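PDB 5G5S: protein argonaute from Methanocaldococcus jannaschii, which cuts single-stranded DNA targets that are recognised through short single-stranded DNA guides, and may defend the cell against invading genetic elements. Local coordinates for residues T360-E366 / R403-T409; I502-D506 / P685-D690; S633-K637 / L680-A684. One frame throughout, in Å; residues are numbered along the deposited sequence.

Contact 1 of 3, residues T360-E366 / R403-T409; sequences TYILIDE and RWKYFST
Strands 360-365 and 404-407 run parallel, their segment axes 32° apart in direction and 4.7 Å at closest approach, pairing Ile362 with Trp404 and Ile364 with Tyr406 on one face of the sheet, Leu363 with Lys405 and Asp365 with Phe407 on the other. Five backbone bonds form the ladder, from Ile362 N to Arg403 O (2.8 Å) down to Glu366 N on Phe407 O. Two isoleucines meet the indole, one over a face and one at an edge. Ile362 CB makes a CH-pi contact over the six-membered ring of Trp404, displaced toward the rim, and Ile362 CG2 touches Trp404 CZ3 (3.6 Å), while Ile364 CD1 comes in at the edge, 3.7 Å from Trp404 CE3. Arg403 meets Tyr361 through its aliphatic part: Arg403 CD stands over the middle of the Tyr361 ring, 3.8 Å from the centroid. The guanidinium is turned 67° from that ring and gives NH1 to Asn399. Phe407 has CG wedged between its backbone N and carbonyl carbon (chi1 75°), which swings the ring back across the neighbouring strand so that Asp365 CA lies over its face. Asp365 OD2 is hydrogen-bonded to Tyr444. Helix 372-390 covers the isoleucine face. Strand 397-407 is outermost in this four-stranded parallel sheet, and with strand 357-365 and helix 372-390 it forms a beta-alpha-beta unit of the Rossmann-like Mid domain, which holds the phosphorylated 5' end of the guide.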
ATOM      1  N   THR A 360     -19.820  -4.903 -25.287  1.00101.45           N
ATOM      2  CA  THR A 360     -19.803  -3.878 -24.239  1.00 96.78           C
ATOM      3  C   THR A 360     -21.203  -3.594 -23.691  1.00100.85           C
ATOM      4  O   THR A 360     -22.188  -3.676 -24.422  1.00103.55           O
ATOM      5  CB  THR A 360     -19.043  -2.629 -24.734  1.00 99.41           C
ATOM      6  OG1 THR A 360     -17.806  -3.043 -25.310  1.00 98.00           O
ATOM      7  CG2 THR A 360     -18.768  -1.616 -23.630  1.00 92.70           C
ATOM      8  N   TYR A 361     -21.276  -3.270 -22.397  1.00 94.44           N
ATOM      9  CA  TYR A 361     -22.505  -2.910 -21.697  1.00 95.51           C
ATOM     10  C   TYR A 361     -22.381  -1.471 -21.192  1.00 95.93           C
ATOM     11  O   TYR A 361     -21.287  -1.068 -20.797  1.00 91.65           O
ATOM     12  CB  TYR A 361     -22.725  -3.856 -20.507  1.00 96.57           C
ATOM     13  CG  TYR A 361     -23.228  -5.228 -20.893  1.00102.77           C
ATOM     14  CD1 TYR A 361     -22.345  -6.241 -21.258  1.00104.48           C
ATOM     15  CD2 TYR A 361     -24.587  -5.524 -20.869  1.00107.87           C
ATOM     16  CE1 TYR A 361     -22.807  -7.505 -21.625  1.00109.17           C
ATOM     17  CE2 TYR A 361     -25.058  -6.793 -21.205  1.00112.75           C
ATOM     18  CZ  TYR A 361     -24.163  -7.782 -21.580  1.00121.17           C
ATOM     19  OH  TYR A 361     -24.630  -9.031 -21.920  1.00129.34           O
ATOM     20  N   ILE A 362     -23.474  -0.688 -21.230  1.00 94.72           N
ATOM     21  CA  ILE A 362     -23.459   0.680 -20.693  1.00 92.98           C
ATOM     22  C   ILE A 362     -24.447   0.736 -19.535  1.00 96.70           C
ATOM     23  O   ILE A 362     -25.661   0.743 -19.743  1.00100.12           O
ATOM     24  CB  ILE A 362     -23.621   1.847 -21.725  1.00 97.77           C
ATOM     25  CG1 ILE A 362     -22.779   1.654 -23.024  1.00 98.05           C
ATOM     26  CG2 ILE A 362     -23.348   3.213 -21.066  1.00 96.87           C
ATOM     27  CD1 ILE A 362     -21.187   1.567 -22.889  1.00100.36           C
ATOM     28  N   LEU A 363     -23.912   0.716 -18.315  1.00 89.82           N
ATOM     29  CA  LEU A 363     -24.677   0.703 -17.073  1.00 90.40           C
ATOM     30  C   LEU A 363     -24.823   2.100 -16.466  1.00 95.00           C
ATOM     31  O   LEU A 363     -23.848   2.680 -15.991  1.00 91.68           O
ATOM     32  CB  LEU A 363     -24.066  -0.317 -16.083  1.00 88.03           C
ATOM     33  CG  LEU A 363     -24.023  -1.773 -16.589  1.00 93.18           C
ATOM     34  CD1 LEU A 363     -23.018  -2.583 -15.847  1.00 90.42           C
ATOM     35  CD2 LEU A 363     -25.390  -2.437 -16.518  1.00 99.99           C
ATOM     36  N   ILE A 364     -26.050   2.653 -16.533  1.00 96.36           N
ATOM     37  CA  ILE A 364     -26.396   3.991 -16.038  1.00 97.11           C
ATOM     38  C   ILE A 364     -27.186   3.869 -14.733  1.00102.74           C
ATOM     39  O   ILE A 364     -28.175   3.136 -14.684  1.00105.30           O
ATOM     40  CB  ILE A 364     -27.181   4.838 -17.096  1.00103.53           C
ATOM     41  CG1 ILE A 364     -26.663   4.646 -18.543  1.00103.05           C
ATOM     42  CG2 ILE A 364     -27.215   6.324 -16.716  1.00105.08           C
ATOM     43  CD1 ILE A 364     -27.516   3.745 -19.393  1.00107.65           C
ATOM     44  N   ASP A 365     -26.756   4.600 -13.688  1.00 98.07           N
ATOM     45  CA  ASP A 365     -27.412   4.631 -12.376  1.00100.09           C
ATOM     46  C   ASP A 365     -28.802   5.257 -12.541  1.00108.84           C
ATOM     47  O   ASP A 365     -28.917   6.298 -13.195  1.00109.51           O
ATOM     48  CB  ASP A 365     -26.561   5.443 -11.381  1.00100.15           C
ATOM     49  CG  ASP A 365     -26.970   5.295  -9.930  1.00113.10           C
ATOM     50  OD1 ASP A 365     -27.965   5.926  -9.528  1.00117.50           O
ATOM     51  OD2 ASP A 365     -26.266   4.588  -9.187  1.00118.47           O
ATOM     52  N   GLU A 366     -29.854   4.601 -11.992  1.00108.25           N
ATOM     53  CA  GLU A 366     -31.263   5.033 -12.054  1.00113.01           C
ATOM     54  C   GLU A 366     -31.468   6.493 -11.647  1.00119.57           C
ATOM     55  O   GLU A 366     -32.248   7.199 -12.284  1.00122.83           O
ATOM     56  CB  GLU A 366     -32.147   4.133 -11.176  1.00117.33           C
ATOM     57  CG  GLU A 366     -32.624   2.864 -11.858  1.00127.24           C
ATOM     58  CD  GLU A 366     -33.571   2.011 -11.033  1.00149.20           C
ATOM     59  OE1 GLU A 366     -34.548   2.561 -10.476  1.00149.52           O
ATOM     60  OE2 GLU A 366     -33.357   0.777 -10.981  1.00139.58           O
ATOM     61  N   ARG A 403     -27.146  -2.865 -25.477  1.00113.70           N
ATOM     62  CA  ARG A 403     -26.688  -3.257 -24.143  1.00109.43           C
ATOM     63  C   ARG A 403     -26.598  -2.071 -23.162  1.00109.73           C
ATOM     64  O   ARG A 403     -25.715  -2.031 -22.302  1.00105.36           O
ATOM     65  CB  ARG A 403     -25.392  -4.081 -24.217  1.00105.94           C
ATOM     66  CG  ARG A 403     -25.602  -5.501 -24.713  1.00113.49           C
ATOM     67  CD  ARG A 403     -24.292  -6.195 -24.997  1.00121.37           C
ATOM     68  NE  ARG A 403     -24.407  -7.112 -26.130  1.00135.58           N
ATOM     69  CZ  ARG A 403     -24.006  -6.835 -27.367  1.00150.20           C
ATOM     70  NH1 ARG A 403     -23.429  -5.670 -27.642  1.00128.12           N
ATOM     71  NH2 ARG A 403     -24.151  -7.731 -28.334  1.00145.82           N
ATOM     72  N   TRP A 404     -27.545  -1.118 -23.299  1.00108.64           N
ATOM     73  CA  TRP A 404     -27.721   0.050 -22.436  1.00106.60           C
ATOM     74  C   TRP A 404     -28.726  -0.397 -21.385  1.00111.77           C
ATOM     75  O   TRP A 404     -29.851  -0.775 -21.730  1.00117.12           O
ATOM     76  CB  TRP A 404     -28.297   1.244 -23.225  1.00108.01           C
ATOM     77  CG  TRP A 404     -27.345   1.868 -24.197  1.00107.62           C
ATOM     78  CD1 TRP A 404     -27.078   1.446 -25.466  1.00112.46           C
ATOM     79  CD2 TRP A 404     -26.592   3.073 -24.005  1.00104.52           C
ATOM     80  NE1 TRP A 404     -26.167   2.289 -26.062  1.00110.45           N
ATOM     81  CE2 TRP A 404     -25.853   3.299 -25.187  1.00108.80           C
ATOM     82  CE3 TRP A 404     -26.463   3.986 -22.944  1.00103.50           C
ATOM     83  CZ2 TRP A 404     -24.999   4.401 -25.338  1.00105.92           C
ATOM     84  CZ3 TRP A 404     -25.613   5.072 -23.093  1.00102.85           C
ATOM     85  CH2 TRP A 404     -24.887   5.267 -24.275  1.00103.42           C
ATOM     86  N   LYS A 405     -28.316  -0.402 -20.114  1.00103.94           N
ATOM     87  CA  LYS A 405     -29.149  -0.861 -19.007  1.00105.00           C
ATOM     88  C   LYS A 405     -29.083   0.072 -17.800  1.00108.36           C
ATOM     89  O   LYS A 405     -28.018   0.625 -17.496  1.00104.86           O
ATOM     90  CB  LYS A 405     -28.716  -2.278 -18.575  1.00105.74           C
ATOM     91  CG  LYS A 405     -29.139  -3.400 -19.517  1.00113.87           C
ATOM     92  CD  LYS A 405     -28.546  -4.746 -19.100  1.00116.70           C
ATOM     93  CE  LYS A 405     -29.376  -5.943 -19.529  1.00131.69           C
ATOM     94  NZ  LYS A 405     -29.397  -6.146 -21.007  1.00139.93           N
ATOM     95  N   TYR A 406     -30.212   0.200 -17.082  1.00107.76           N
ATOM     96  CA  TYR A 406     -30.297   0.984 -15.853  1.00106.81           C
ATOM     97  C   TYR A 406     -30.135   0.071 -14.641  1.00108.29           C
ATOM     98  O   TYR A 406     -30.522  -1.100 -14.700  1.00109.80           O
ATOM     99  CB  TYR A 406     -31.626   1.740 -15.749  1.00113.26           C
ATOM    100  CG  TYR A 406     -31.714   2.994 -16.592  1.00116.61           C
ATOM    101  CD1 TYR A 406     -30.961   4.124 -16.279  1.00115.67           C
ATOM    102  CD2 TYR A 406     -32.628   3.089 -17.639  1.00122.10           C
ATOM    103  CE1 TYR A 406     -31.062   5.292 -17.033  1.00117.70           C
ATOM    104  CE2 TYR A 406     -32.749   4.258 -18.390  1.00124.51           C
ATOM    105  CZ  TYR A 406     -31.959   5.355 -18.087  1.00130.43           C
ATOM    106  OH  TYR A 406     -32.079   6.507 -18.826  1.00134.69           O
ATOM    107  N   PHE A 407     -29.569   0.608 -13.543  1.00100.68           N
ATOM    108  CA  PHE A 407     -29.370  -0.128 -12.296  1.00 99.24           C
ATOM    109  C   PHE A 407     -29.548   0.776 -11.067  1.00104.55           C
ATOM    110  O   PHE A 407     -29.439   2.003 -11.169  1.00103.99           O
ATOM    111  CB  PHE A 407     -27.979  -0.819 -12.274  1.00 96.08           C
ATOM    112  CG  PHE A 407     -26.788   0.087 -12.037  1.00 92.46           C
ATOM    113  CD1 PHE A 407     -26.132   0.693 -13.100  1.00 91.47           C
ATOM    114  CD2 PHE A 407     -26.316   0.321 -10.749  1.00 93.84           C
ATOM    115  CE1 PHE A 407     -25.033   1.530 -12.879  1.00 90.92           C
ATOM    116  CE2 PHE A 407     -25.229   1.175 -10.527  1.00 91.06           C
ATOM    117  CZ  PHE A 407     -24.592   1.770 -11.594  1.00 87.55           C
ATOM    118  N   SER A 408     -29.769   0.153  -9.899  1.00102.22           N
ATOM    119  CA  SER A 408     -29.884   0.831  -8.607  1.00102.77           C
ATOM    120  C   SER A 408     -28.815   0.260  -7.657  1.00104.30           C
ATOM    121  O   SER A 408     -28.554  -0.946  -7.692  1.00103.50           O
ATOM    122  CB  SER A 408     -31.278   0.625  -8.023  1.00109.79           C
ATOM    123  OG  SER A 408     -31.406   1.211  -6.738  1.00116.12           O
ATOM    124  N   THR A 409     -28.203   1.118  -6.813  1.00 99.40           N
ATOM    125  CA  THR A 409     -27.178   0.683  -5.849  1.00 96.78           C
ATOM    126  C   THR A 409     -27.793  -0.110  -4.706  1.00105.11           C
ATOM    127  O   THR A 409     -27.095  -0.890  -4.049  1.00102.78           O
ATOM    128  CB  THR A 409     -26.317   1.847  -5.355  1.00 99.84           C
ATOM    129  OG1 THR A 409     -27.152   2.876  -4.817  1.00101.52           O
ATOM    130  CG2 THR A 409     -25.373   2.377  -6.428  1.00 92.02           C
TER

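Contact 2 of 3, residues I502-D506 / P685-D690; sequences IMGLD and PIHYAD
Asp506 on the strand and Asp690 on the helix both set CG opposite the backbone N (chi1 -170° and -179°), and these two extended torsions carry the carboxylates past their backbones until they converge. OD2 of Asp506 comes within 3.1 Å of Asp690 OD1, the planes of the two groups being turned 44° against each other. The rest of the interface is close packing of the helix on the strand. Strand and helix axes approach to 6.1 Å, a close fit made at Gly504, whose CA lies 3.5 Å from the carbonyl carbon of Pro685 with no side chain to hold the two backbones apart. A CA-H...O contact to Pro685 O adds to this meeting. Around the glycine the helix contributes small or compact groups: the Pro685 ring places CB 3.6 Å from Gly504 N, and one turn later Ala689 CB abuts Gly504 O at the same distance. Ile502 closes the far end, its CG2 branch resting 3.9 Å from Pro685 CG. Met503 and Leu505 point to the other side of the sheet, where they pack on helix 547-556, so helices 684-697 and 547-556 cover opposite faces, as in an RNase H fold. No hydrogen bond crosses between the segments. The two facing acceptors, with Asp572 near Ile686, are consistent with the acidic PIWI active site, in which a divalent cation, probably manganese, would be shared between Asp506 and Asp690 and would offset the closeness of their oxygens.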
ATOM      1  N   ILE A 502      11.659  -6.842 -12.396  1.00 54.47           N
ATOM      2  CA  ILE A 502      11.407  -6.015 -11.232  1.00 52.77           C
ATOM      3  C   ILE A 502      10.116  -6.625 -10.711  1.00 55.66           C
ATOM      4  O   ILE A 502       9.124  -6.707 -11.453  1.00 54.36           O
ATOM      5  CB  ILE A 502      11.326  -4.506 -11.517  1.00 56.39           C
ATOM      6  CG1 ILE A 502      12.731  -3.971 -11.909  1.00 57.23           C
ATOM      7  CG2 ILE A 502      10.746  -3.771 -10.272  1.00 55.10           C
ATOM      8  CD1 ILE A 502      12.734  -2.634 -12.663  1.00 65.15           C
ATOM      9  N   MET A 503      10.186  -7.189  -9.490  1.00 51.09           N
ATOM     10  CA  MET A 503       9.072  -7.921  -8.930  1.00 50.31           C
ATOM     11  C   MET A 503       8.553  -7.282  -7.647  1.00 53.89           C
ATOM     12  O   MET A 503       9.286  -7.140  -6.675  1.00 53.57           O
ATOM     13  CB  MET A 503       9.462  -9.396  -8.735  1.00 52.33           C
ATOM     14  CG  MET A 503       9.681 -10.155 -10.031  1.00 56.50           C
ATOM     15  SD  MET A 503      10.047 -11.896  -9.713  1.00 62.33           S
ATOM     16  CE  MET A 503      10.250 -12.530 -11.374  1.00 59.92           C
ATOM     17  N   GLY A 504       7.298  -6.862  -7.694  1.00 50.32           N
ATOM     18  CA  GLY A 504       6.591  -6.282  -6.568  1.00 50.68           C
ATOM     19  C   GLY A 504       5.972  -7.404  -5.775  1.00 56.78           C
ATOM     20  O   GLY A 504       5.294  -8.259  -6.335  1.00 55.56           O
ATOM     21  N   LEU A 505       6.240  -7.438  -4.484  1.00 57.50           N
ATOM     22  CA  LEU A 505       5.764  -8.525  -3.656  1.00 60.21           C
ATOM     23  C   LEU A 505       5.016  -8.022  -2.452  1.00 67.42           C
ATOM     24  O   LEU A 505       5.446  -7.074  -1.815  1.00 68.32           O
ATOM     25  CB  LEU A 505       6.981  -9.414  -3.248  1.00 60.63           C
ATOM     26  CG  LEU A 505       6.748 -10.601  -2.305  1.00 65.76           C
ATOM     27  CD1 LEU A 505       5.811 -11.632  -2.913  1.00 65.93           C
ATOM     28  CD2 LEU A 505       8.053 -11.251  -1.940  1.00 69.10           C
ATOM     29  N   ASP A 506       3.876  -8.654  -2.166  1.00 66.92           N
ATOM     30  CA  ASP A 506       3.027  -8.426  -1.004  1.00 68.68           C
ATOM     31  C   ASP A 506       2.624  -9.813  -0.485  1.00 75.31           C
ATOM     32  O   ASP A 506       2.238 -10.677  -1.270  1.00 73.39           O
ATOM     33  CB  ASP A 506       1.797  -7.578  -1.348  1.00 71.37           C
ATOM     34  CG  ASP A 506       1.018  -7.121  -0.117  1.00 91.97           C
ATOM     35  OD1 ASP A 506       0.328  -7.971   0.507  1.00 96.20           O
ATOM     36  OD2 ASP A 506       1.091  -5.920   0.220  1.00 99.77           O
ATOM     37  N   PRO A 685       4.957  -2.021  -9.561  1.00 52.86           N
ATOM     38  CA  PRO A 685       4.976  -3.460  -9.209  1.00 52.62           C
ATOM     39  C   PRO A 685       4.437  -3.786  -7.808  1.00 57.81           C
ATOM     40  O   PRO A 685       3.575  -4.670  -7.675  1.00 55.43           O
ATOM     41  CB  PRO A 685       6.451  -3.848  -9.378  1.00 54.22           C
ATOM     42  CG  PRO A 685       7.001  -2.827 -10.322  1.00 58.38           C
ATOM     43  CD  PRO A 685       6.294  -1.569 -10.004  1.00 53.62           C
ATOM     44  N   ILE A 686       4.917  -3.049  -6.771  1.00 55.60           N
ATOM     45  CA  ILE A 686       4.486  -3.239  -5.382  1.00 55.67           C
ATOM     46  C   ILE A 686       3.053  -2.720  -5.148  1.00 59.22           C
ATOM     47  O   ILE A 686       2.267  -3.394  -4.478  1.00 60.25           O
ATOM     48  CB  ILE A 686       5.550  -2.787  -4.323  1.00 59.39           C
ATOM     49  CG1 ILE A 686       5.101  -3.116  -2.872  1.00 60.52           C
ATOM     50  CG2 ILE A 686       5.973  -1.314  -4.496  1.00 60.73           C
ATOM     51  CD1 ILE A 686       6.125  -2.914  -1.793  1.00 61.55           C
ATOM     52  N   HIS A 687       2.704  -1.566  -5.758  1.00 52.99           N
ATOM     53  CA  HIS A 687       1.366  -0.954  -5.695  1.00 51.90           C
ATOM     54  C   HIS A 687       0.268  -1.925  -6.189  1.00 53.79           C
ATOM     55  O   HIS A 687      -0.770  -2.053  -5.547  1.00 51.94           O
ATOM     56  CB  HIS A 687       1.339   0.365  -6.509  1.00 51.74           C
ATOM     57  CG  HIS A 687      -0.027   0.941  -6.704  1.00 55.34           C
ATOM     58  ND1 HIS A 687      -0.616   1.748  -5.739  1.00 57.03           N
ATOM     59  CD2 HIS A 687      -0.881   0.817  -7.747  1.00 57.24           C
ATOM     60  CE1 HIS A 687      -1.802   2.075  -6.215  1.00 56.74           C
ATOM     61  NE2 HIS A 687      -2.016   1.528  -7.414  1.00 57.66           N
ATOM     62  N   TYR A 688       0.497  -2.564  -7.347  1.00 51.45           N
ATOM     63  CA  TYR A 688      -0.448  -3.492  -7.952  1.00 52.19           C
ATOM     64  C   TYR A 688      -0.487  -4.855  -7.261  1.00 55.73           C
ATOM     65  O   TYR A 688      -1.550  -5.471  -7.231  1.00 57.32           O
ATOM     66  CB  TYR A 688      -0.268  -3.582  -9.479  1.00 53.35           C
ATOM     67  CG  TYR A 688      -0.722  -2.334 -10.210  1.00 55.22           C
ATOM     68  CD1 TYR A 688      -2.015  -1.837 -10.048  1.00 58.10           C
ATOM     69  CD2 TYR A 688       0.110  -1.700 -11.128  1.00 55.29           C
ATOM     70  CE1 TYR A 688      -2.450  -0.707 -10.744  1.00 57.51           C
ATOM     71  CE2 TYR A 688      -0.314  -0.574 -11.832  1.00 56.85           C
ATOM     72  CZ  TYR A 688      -1.592  -0.073 -11.627  1.00 63.31           C
ATOM     73  OH  TYR A 688      -2.002   1.049 -12.299  1.00 61.97           O
ATOM     74  N   ALA A 689       0.643  -5.305  -6.671  1.00 50.54           N
ATOM     75  CA  ALA A 689       0.695  -6.539  -5.879  1.00 50.92           C
ATOM     76  C   ALA A 689      -0.236  -6.367  -4.649  1.00 58.57           C
ATOM     77  O   ALA A 689      -1.011  -7.274  -4.325  1.00 59.44           O
ATOM     78  CB  ALA A 689       2.116  -6.824  -5.414  1.00 50.16           C
ATOM     79  N   ASP A 690      -0.171  -5.184  -3.998  1.00 55.03           N
ATOM     80  CA  ASP A 690      -1.003  -4.859  -2.844  1.00 56.22           C
ATOM     81  C   ASP A 690      -2.490  -4.792  -3.221  1.00 60.24           C
ATOM     82  O   ASP A 690      -3.321  -5.319  -2.487  1.00 60.64           O
ATOM     83  CB  ASP A 690      -0.535  -3.567  -2.160  1.00 57.94           C
ATOM     84  CG  ASP A 690      -1.371  -3.214  -0.940  1.00 83.62           C
ATOM     85  OD1 ASP A 690      -1.370  -4.008   0.036  1.00 90.01           O
ATOM     86  OD2 ASP A 690      -2.077  -2.184  -0.983  1.00 90.56           O
TER

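Contact 3 of 3, residues S633-K637 / L680-A684; sequences SNPVK and LRIPA
Arg681 reaches the backbone of Asn634 and Pro635, and its hydrogen bonds dominate the contact. Arg681 NE gives a bond of 3.0 Å to Asn634 O, approaching from above the carbonyl plane. Arg681 NH2 turns to Pro635 O at 2.8 Å, steeply above that carbonyl (62° out of its plane), and makes a second, weak bond to Asn634 O. Two successive peptide oxygens thus meet the NE/NH2 edge, one displaced to each side of the guanidinium plane. NH2 also bonds Lys601 O and Asn603 donates to Pro635 O, which ties the arginine to the stretch just beyond strand 593-600. Asn634 has a polar partner of its own, its ND2 being bonded to Asp262. The arginine chain is extended as far as NE, with CG opposite the backbone N (chi1 -175°). The segments belong to the PIWI domain, residues 633-637 leading into strand 636-645 of its large mixed sheet and residues 680-684 leading into helix 684-697, with Pro683 in the N-cap position. Residues 633 and 634 close a region that binds the phosphorylated 5' end of the guide DNA. Apolar packing is supplied mainly by Val636. The Val636 CG2 methyl lies over one face of the guanidinium, touches Arg681 CG at 3.8 Å and sits 3.5 Å from Arg681 O. The same Val636 methyl meets CG2 of Ile682 at 3.9 Å, the two side chains crossing at about a right angle. Asn634 CB packs against the arginine as well, 3.6 Å from Arg681 NH2.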
ATOM      1  N   SER A 633       1.244  15.713   1.816  1.00 74.00           N
ATOM      2  CA  SER A 633       1.632  14.382   1.377  1.00 71.07           C
ATOM      3  C   SER A 633       2.737  13.804   2.246  1.00 71.57           C
ATOM      4  O   SER A 633       3.585  14.523   2.752  1.00 71.51           O
ATOM      5  CB  SER A 633       2.091  14.423  -0.071  1.00 74.48           C
ATOM      6  OG  SER A 633       3.172  15.314  -0.214  1.00 89.77           O
ATOM      7  N   ASN A 634       2.715  12.491   2.422  1.00 64.75           N
ATOM      8  CA  ASN A 634       3.716  11.818   3.226  1.00 62.66           C
ATOM      9  C   ASN A 634       4.765  11.174   2.346  1.00 65.04           C
ATOM     10  O   ASN A 634       4.443  10.600   1.313  1.00 65.42           O
ATOM     11  CB  ASN A 634       3.062  10.729   4.065  1.00 59.80           C
ATOM     12  CG  ASN A 634       2.166  11.283   5.140  1.00 93.82           C
ATOM     13  OD1 ASN A 634       2.135  12.482   5.375  1.00102.63           O
ATOM     14  ND2 ASN A 634       1.435  10.407   5.805  1.00 83.07           N
ATOM     15  N   PRO A 635       6.025  11.265   2.746  1.00 58.97           N
ATOM     16  CA  PRO A 635       7.097  10.617   1.975  1.00 57.27           C
ATOM     17  C   PRO A 635       7.096   9.087   2.129  1.00 60.82           C
ATOM     18  O   PRO A 635       6.460   8.530   3.033  1.00 59.86           O
ATOM     19  CB  PRO A 635       8.375  11.258   2.529  1.00 58.58           C
ATOM     20  CG  PRO A 635       8.020  11.675   3.890  1.00 63.35           C
ATOM     21  CD  PRO A 635       6.562  12.010   3.902  1.00 59.84           C
ATOM     22  N   VAL A 636       7.799   8.420   1.210  1.00 56.92           N
ATOM     23  CA  VAL A 636       7.988   6.975   1.177  1.00 55.19           C
ATOM     24  C   VAL A 636       9.413   6.720   1.671  1.00 56.79           C
ATOM     25  O   VAL A 636      10.346   7.397   1.234  1.00 55.42           O
ATOM     26  CB  VAL A 636       7.767   6.400  -0.256  1.00 57.83           C
ATOM     27  CG1 VAL A 636       7.978   4.893  -0.282  1.00 55.76           C
ATOM     28  CG2 VAL A 636       6.383   6.760  -0.800  1.00 57.98           C
ATOM     29  N   LYS A 637       9.575   5.759   2.590  1.00 52.95           N
ATOM     30  CA  LYS A 637      10.893   5.390   3.101  1.00 52.25           C
ATOM     31  C   LYS A 637      11.457   4.200   2.318  1.00 56.30           C
ATOM     32  O   LYS A 637      10.762   3.205   2.111  1.00 55.02           O
ATOM     33  CB  LYS A 637      10.835   5.068   4.594  1.00 54.01           C
ATOM     34  CG  LYS A 637      12.212   4.890   5.232  1.00 65.50           C
ATOM     35  CD  LYS A 637      12.134   4.551   6.718  1.00 71.80           C
ATOM     36  CE  LYS A 637      11.688   3.137   6.994  1.00 72.00           C
ATOM     37  NZ  LYS A 637      11.759   2.831   8.445  1.00 86.29           N
ATOM     38  N   LEU A 680       1.924   7.419  -9.354  1.00 65.47           N
ATOM     39  CA  LEU A 680       1.659   6.744  -8.078  1.00 60.10           C
ATOM     40  C   LEU A 680       2.572   7.220  -6.962  1.00 61.46           C
ATOM     41  O   LEU A 680       3.622   7.781  -7.239  1.00 61.19           O
ATOM     42  CB  LEU A 680       1.761   5.216  -8.241  1.00 57.84           C
ATOM     43  CG  LEU A 680       0.832   4.571  -9.274  1.00 59.25           C
ATOM     44  CD1 LEU A 680       1.382   3.258  -9.758  1.00 57.76           C
ATOM     45  CD2 LEU A 680      -0.583   4.443  -8.750  1.00 58.29           C
ATOM     46  N   ARG A 681       2.174   6.999  -5.704  1.00 56.97           N
ATOM     47  CA  ARG A 681       2.989   7.325  -4.544  1.00 57.68           C
ATOM     48  C   ARG A 681       4.110   6.261  -4.430  1.00 60.61           C
ATOM     49  O   ARG A 681       5.270   6.578  -4.119  1.00 59.42           O
ATOM     50  CB  ARG A 681       2.134   7.326  -3.256  1.00 59.72           C
ATOM     51  CG  ARG A 681       2.937   7.784  -2.031  1.00 63.54           C
ATOM     52  CD  ARG A 681       2.122   7.958  -0.777  1.00 60.90           C
ATOM     53  NE  ARG A 681       3.023   8.127   0.364  1.00 66.23           N
ATOM     54  CZ  ARG A 681       2.998   7.388   1.470  1.00 76.02           C
ATOM     55  NH1 ARG A 681       2.081   6.438   1.626  1.00 66.24           N
ATOM     56  NH2 ARG A 681       3.864   7.619   2.447  1.00 55.92           N
ATOM     57  N   ILE A 682       3.741   4.993  -4.671  1.00 54.59           N
ATOM     58  CA  ILE A 682       4.680   3.885  -4.584  1.00 54.06           C
ATOM     59  C   ILE A 682       4.863   3.200  -5.940  1.00 56.42           C
ATOM     60  O   ILE A 682       3.909   3.188  -6.709  1.00 55.93           O
ATOM     61  CB  ILE A 682       4.405   2.917  -3.385  1.00 57.60           C
ATOM     62  CG1 ILE A 682       3.125   2.102  -3.559  1.00 57.78           C
ATOM     63  CG2 ILE A 682       4.493   3.620  -2.002  1.00 57.92           C
ATOM     64  CD1 ILE A 682       3.217   0.778  -2.871  1.00 65.22           C
ATOM     65  N   PRO A 683       6.074   2.667  -6.279  1.00 53.07           N
ATOM     66  CA  PRO A 683       6.266   2.019  -7.596  1.00 52.90           C
ATOM     67  C   PRO A 683       5.165   1.038  -8.010  1.00 57.22           C
ATOM     68  O   PRO A 683       4.711   0.268  -7.187  1.00 58.29           O
ATOM     69  CB  PRO A 683       7.620   1.317  -7.438  1.00 54.53           C
ATOM     70  CG  PRO A 683       8.345   2.128  -6.447  1.00 58.10           C
ATOM     71  CD  PRO A 683       7.322   2.624  -5.480  1.00 53.62           C
ATOM     72  N   ALA A 684       4.742   1.066  -9.286  1.00 54.87           N
ATOM     73  CA  ALA A 684       3.681   0.194  -9.820  1.00 53.62           C
ATOM     74  C   ALA A 684       3.778  -1.331  -9.501  1.00 56.04           C
ATOM     75  O   ALA A 684       2.752  -1.884  -9.103  1.00 54.73           O
ATOM     76  CB  ALA A 684       3.453   0.454 -11.304  1.00 54.34           C
TER

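The three contacts fall in two domains. Contact 1 lies in the Mid domain, about 33 Å centre to centre from contact 2 and about 36 Å from contact 3, touching neither; the side chain of its Thr360 is about 9 Å from that of the metal-binding Gln459. Contacts 2 and 3 are neighbours in the PIWI domain, their centres about 13 Å apart. Residues 680-684 run straight into helix 684-697, and the two contacts touch where His687 NE2 lies 3.5 Å from Leu680 CD2 and His687 N 3.8 Å from Ile682 CD1. The Ile682 side chain is about 6 Å from those of both Asp572 and Asp690. Contact 3 therefore lies between the end of the 627-634 guide-binding region and the probable catalytic acids.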